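Local coordinates for serpin (Taeniopygia guttata, PDB 5HGC), which probably inhibits serine proteases as a member of the serpin family and binds cortisol, at residues V173-S178 with L227-S232. Sequence-based numbering, arbitrary orientation.
Sequences VYFKGS and LHYNGS. Unlike the reference sequence in segment 173-178: S178 (reference Asn).
F175 sets CG anti to the backbone N (chi1 -178°), and Y229 sets CG anti to its carbonyl carbon, beside the backbone N (chi1 -72°). These torsions bring the two rings together edge to face. The F175 edge points at one face of Y229, with centroids 5.4 Å apart and planes at 86°. F175 CE2 makes the touch, 3.8 Å from Y229 CE2 and set off toward the rim of the tyrosine ring. G177 CA approaches the same ring obliquely, 3.3 Å from Y229 CE1. A side chain on G177 would run into the ring. One water accepts a bond from G177 N and also hydrogen-bonds Y229 OH at 2.8 Å. Past the ring the backbones join directly. N230 N donates to S178 O at 2.7 Å. A second water accepts a bond from S178 N and donates to N230 O at 2.7 Å. W179 also stacks with Y229, while M357 and I359 of strand 355-361 touch its side chain. Cutting Y229 back to alanine is likely to open a gap beside F175 and G177 and leave the first water without its hydroxyl partner. The contact links the end of strand 167-176 to the turn between antiparallel strands 222-228 and 233-240, joining sheet A to sheet B in the breach region of the serpin fold, where the reactive loop begins to insert in inhibitory serpins.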
ATOM      1  N   VAL A 173       0.960   2.768   7.761  1.00 26.10           N
ATOM      2  CA  VAL A 173      -0.423   3.145   7.374  1.00 25.52           C
ATOM      3  C   VAL A 173      -1.344   2.033   7.802  1.00 24.63           C
ATOM      4  O   VAL A 173      -1.042   0.863   7.572  1.00 24.79           O
ATOM      5  CB  VAL A 173      -0.559   3.456   5.857  1.00 21.64           C
ATOM      6  CG1 VAL A 173      -0.007   2.308   5.027  1.00 19.69           C
ATOM      7  CG2 VAL A 173      -1.984   3.820   5.526  1.00 21.46           C
ATOM      8  N   TYR A 174      -2.415   2.425   8.487  1.00 25.45           N
ATOM      9  CA  TYR A 174      -3.512   1.537   8.866  1.00 30.06           C
ATOM     10  C   TYR A 174      -4.778   2.025   8.112  1.00 32.51           C
ATOM     11  O   TYR A 174      -4.993   3.248   7.963  1.00 27.77           O
ATOM     12  CB  TYR A 174      -3.774   1.547  10.392  1.00 30.13           C
ATOM     13  CG  TYR A 174      -5.124   0.932  10.776  1.00 33.21           C
ATOM     14  CD1 TYR A 174      -5.257  -0.469  11.010  1.00 34.46           C
ATOM     15  CD2 TYR A 174      -6.299   1.733  10.876  1.00 33.32           C
ATOM     16  CE1 TYR A 174      -6.490  -1.031  11.390  1.00 31.93           C
ATOM     17  CE2 TYR A 174      -7.546   1.162  11.210  1.00 30.49           C
ATOM     18  CZ  TYR A 174      -7.627  -0.203  11.457  1.00 32.50           C
ATOM     19  OH  TYR A 174      -8.835  -0.737  11.791  1.00 34.36           O
ATOM     20  N   PHE A 175      -5.615   1.075   7.666  1.00 28.84           N
ATOM     21  CA  PHE A 175      -6.873   1.426   7.052  1.00 26.93           C
ATOM     22  C   PHE A 175      -7.937   0.416   7.444  1.00 27.60           C
ATOM     23  O   PHE A 175      -7.665  -0.789   7.606  1.00 30.12           O
ATOM     24  CB  PHE A 175      -6.694   1.531   5.515  1.00 26.94           C
ATOM     25  CG  PHE A 175      -7.950   1.939   4.749  1.00 28.53           C
ATOM     26  CD1 PHE A 175      -8.426   3.276   4.775  1.00 29.50           C
ATOM     27  CD2 PHE A 175      -8.673   0.994   4.005  1.00 26.07           C
ATOM     28  CE1 PHE A 175      -9.588   3.653   4.072  1.00 29.07           C
ATOM     29  CE2 PHE A 175      -9.834   1.373   3.306  1.00 28.17           C
ATOM     30  CZ  PHE A 175     -10.300   2.706   3.337  1.00 27.25           C
ATOM     31  N   LYS A 176      -9.151   0.919   7.613  1.00 28.94           N
ATOM     32  CA  LYS A 176     -10.377   0.106   7.649  1.00 30.03           C
ATOM     33  C   LYS A 176     -11.437   0.877   6.888  1.00 34.61           C
ATOM     34  O   LYS A 176     -11.760   2.064   7.186  1.00 35.94           O
ATOM     35  CB  LYS A 176     -10.826  -0.174   9.074  1.00 29.80           C
ATOM     36  CG  LYS A 176     -12.185  -0.850   9.197  1.00 36.61           C
ATOM     37  CD  LYS A 176     -12.298  -1.597  10.530  1.00 38.43           C
ATOM     38  CE  LYS A 176     -13.643  -2.262  10.652  1.00 40.41           C
ATOM     39  NZ  LYS A 176     -14.044  -2.619  12.032  1.00 41.20           N
ATOM     40  N   GLY A 177     -11.967   0.251   5.859  1.00 34.27           N
ATOM     41  CA  GLY A 177     -12.922   0.987   5.085  1.00 36.87           C
ATOM     42  C   GLY A 177     -14.311   0.779   5.642  1.00 39.82           C
ATOM     43  O   GLY A 177     -14.605  -0.256   6.261  1.00 44.69           O
ATOM     44  N   SER A 178     -15.180   1.743   5.396  1.00 34.43           N
ATOM     45  CA  SER A 178     -16.589   1.449   5.518  1.00 34.26           C
ATOM     46  C   SER A 178     -17.211   1.042   4.143  1.00 31.25           C
ATOM     47  O   SER A 178     -17.096   1.787   3.143  1.00 27.91           O
ATOM     48  CB  SER A 178     -17.308   2.646   6.121  1.00 33.83           C
ATOM     49  OG  SER A 178     -18.632   2.293   6.418  1.00 35.24           O
ATOM     50  N   LEU A 227     -15.848  -3.810  -5.065  1.00 25.71           N
ATOM     51  CA  LEU A 227     -16.745  -3.331  -4.017  1.00 25.81           C
ATOM     52  C   LEU A 227     -16.317  -1.937  -3.673  1.00 25.88           C
ATOM     53  O   LEU A 227     -15.118  -1.714  -3.481  1.00 29.82           O
ATOM     54  CB  LEU A 227     -16.642  -4.215  -2.756  1.00 26.23           C
ATOM     55  CG  LEU A 227     -17.143  -5.665  -2.859  1.00 26.46           C
ATOM     56  CD1 LEU A 227     -17.261  -6.323  -1.486  1.00 23.52           C
ATOM     57  CD2 LEU A 227     -18.489  -5.651  -3.584  1.00 25.89           C
ATOM     58  N   HIS A 228     -17.256  -0.994  -3.619  1.00 24.24           N
ATOM     59  CA  HIS A 228     -16.894   0.358  -3.214  1.00 26.65           C
ATOM     60  C   HIS A 228     -16.893   0.479  -1.722  1.00 27.09           C
ATOM     61  O   HIS A 228     -17.731  -0.114  -1.006  1.00 25.55           O
ATOM     62  CB  HIS A 228     -17.837   1.411  -3.780  1.00 28.53           C
ATOM     63  CG  HIS A 228     -17.731   1.558  -5.258  1.00 32.28           C
ATOM     64  ND1 HIS A 228     -16.518   1.720  -5.904  1.00 34.75           N
ATOM     65  CD2 HIS A 228     -18.675   1.571  -6.218  1.00 30.49           C
ATOM     66  CE1 HIS A 228     -16.725   1.815  -7.205  1.00 33.15           C
ATOM     67  NE2 HIS A 228     -18.025   1.735  -7.418  1.00 33.80           N
ATOM     68  N   TYR A 229     -15.945   1.276  -1.262  1.00 26.36           N
ATOM     69  CA  TYR A 229     -16.054   1.888   0.061  1.00 26.51           C
ATOM     70  C   TYR A 229     -16.892   3.188   0.012  1.00 28.28           C
ATOM     71  O   TYR A 229     -16.978   3.880  -1.047  1.00 27.92           O
ATOM     72  CB  TYR A 229     -14.668   2.171   0.588  1.00 23.42           C
ATOM     73  CG  TYR A 229     -13.863   0.946   1.015  1.00 22.97           C
ATOM     74  CD1 TYR A 229     -14.262   0.159   2.109  1.00 22.83           C
ATOM     75  CD2 TYR A 229     -12.685   0.583   0.327  1.00 22.07           C
ATOM     76  CE1 TYR A 229     -13.500  -0.936   2.519  1.00 22.94           C
ATOM     77  CE2 TYR A 229     -11.928  -0.517   0.703  1.00 21.82           C
ATOM     78  CZ  TYR A 229     -12.318  -1.247   1.816  1.00 23.59           C
ATOM     79  OH  TYR A 229     -11.552  -2.311   2.212  1.00 25.08           O
ATOM     80  N   ASN A 230     -17.502   3.523   1.146  1.00 30.28           N
ATOM     81  CA  ASN A 230     -17.997   4.895   1.366  1.00 34.81           C
ATOM     82  C   ASN A 230     -16.840   5.825   1.189  1.00 32.55           C
ATOM     83  O   ASN A 230     -15.729   5.531   1.654  1.00 34.94           O
ATOM     84  CB  ASN A 230     -18.553   5.066   2.773  1.00 36.91           C
ATOM     85  CG  ASN A 230     -19.913   4.446   2.914  1.00 46.53           C
ATOM     86  OD1 ASN A 230     -20.249   3.900   3.977  1.00 57.13           O
ATOM     87  ND2 ASN A 230     -20.721   4.492   1.826  1.00 51.19           N
ATOM     88  N   GLY A 231     -17.077   6.933   0.527  1.00 28.66           N
ATOM     89  CA  GLY A 231     -15.982   7.829   0.236  1.00 28.53           C
ATOM     90  C   GLY A 231     -15.537   7.522  -1.164  1.00 31.40           C
ATOM     91  O   GLY A 231     -16.341   7.239  -2.027  1.00 38.52           O
ATOM     92  N   SER A 232     -14.257   7.584  -1.421  1.00 31.31           N
ATOM     93  CA  SER A 232     -13.793   7.406  -2.788  1.00 28.59           C
ATOM     94  C   SER A 232     -12.921   6.143  -2.992  1.00 26.95           C
ATOM     95  O   SER A 232     -12.560   5.867  -4.136  1.00 27.83           O
ATOM     96  CB  SER A 232     -13.037   8.649  -3.246  1.00 28.56           C
ATOM     97  OG  SER A 232     -12.027   8.945  -2.285  1.00 29.50           O
TER
HETATM   98  O   HOH W   1     -11.799  -2.339   4.978  1.00 28.52           O
HETATM   99  O   HOH W   2     -14.800   4.311   3.929  1.00 25.47           O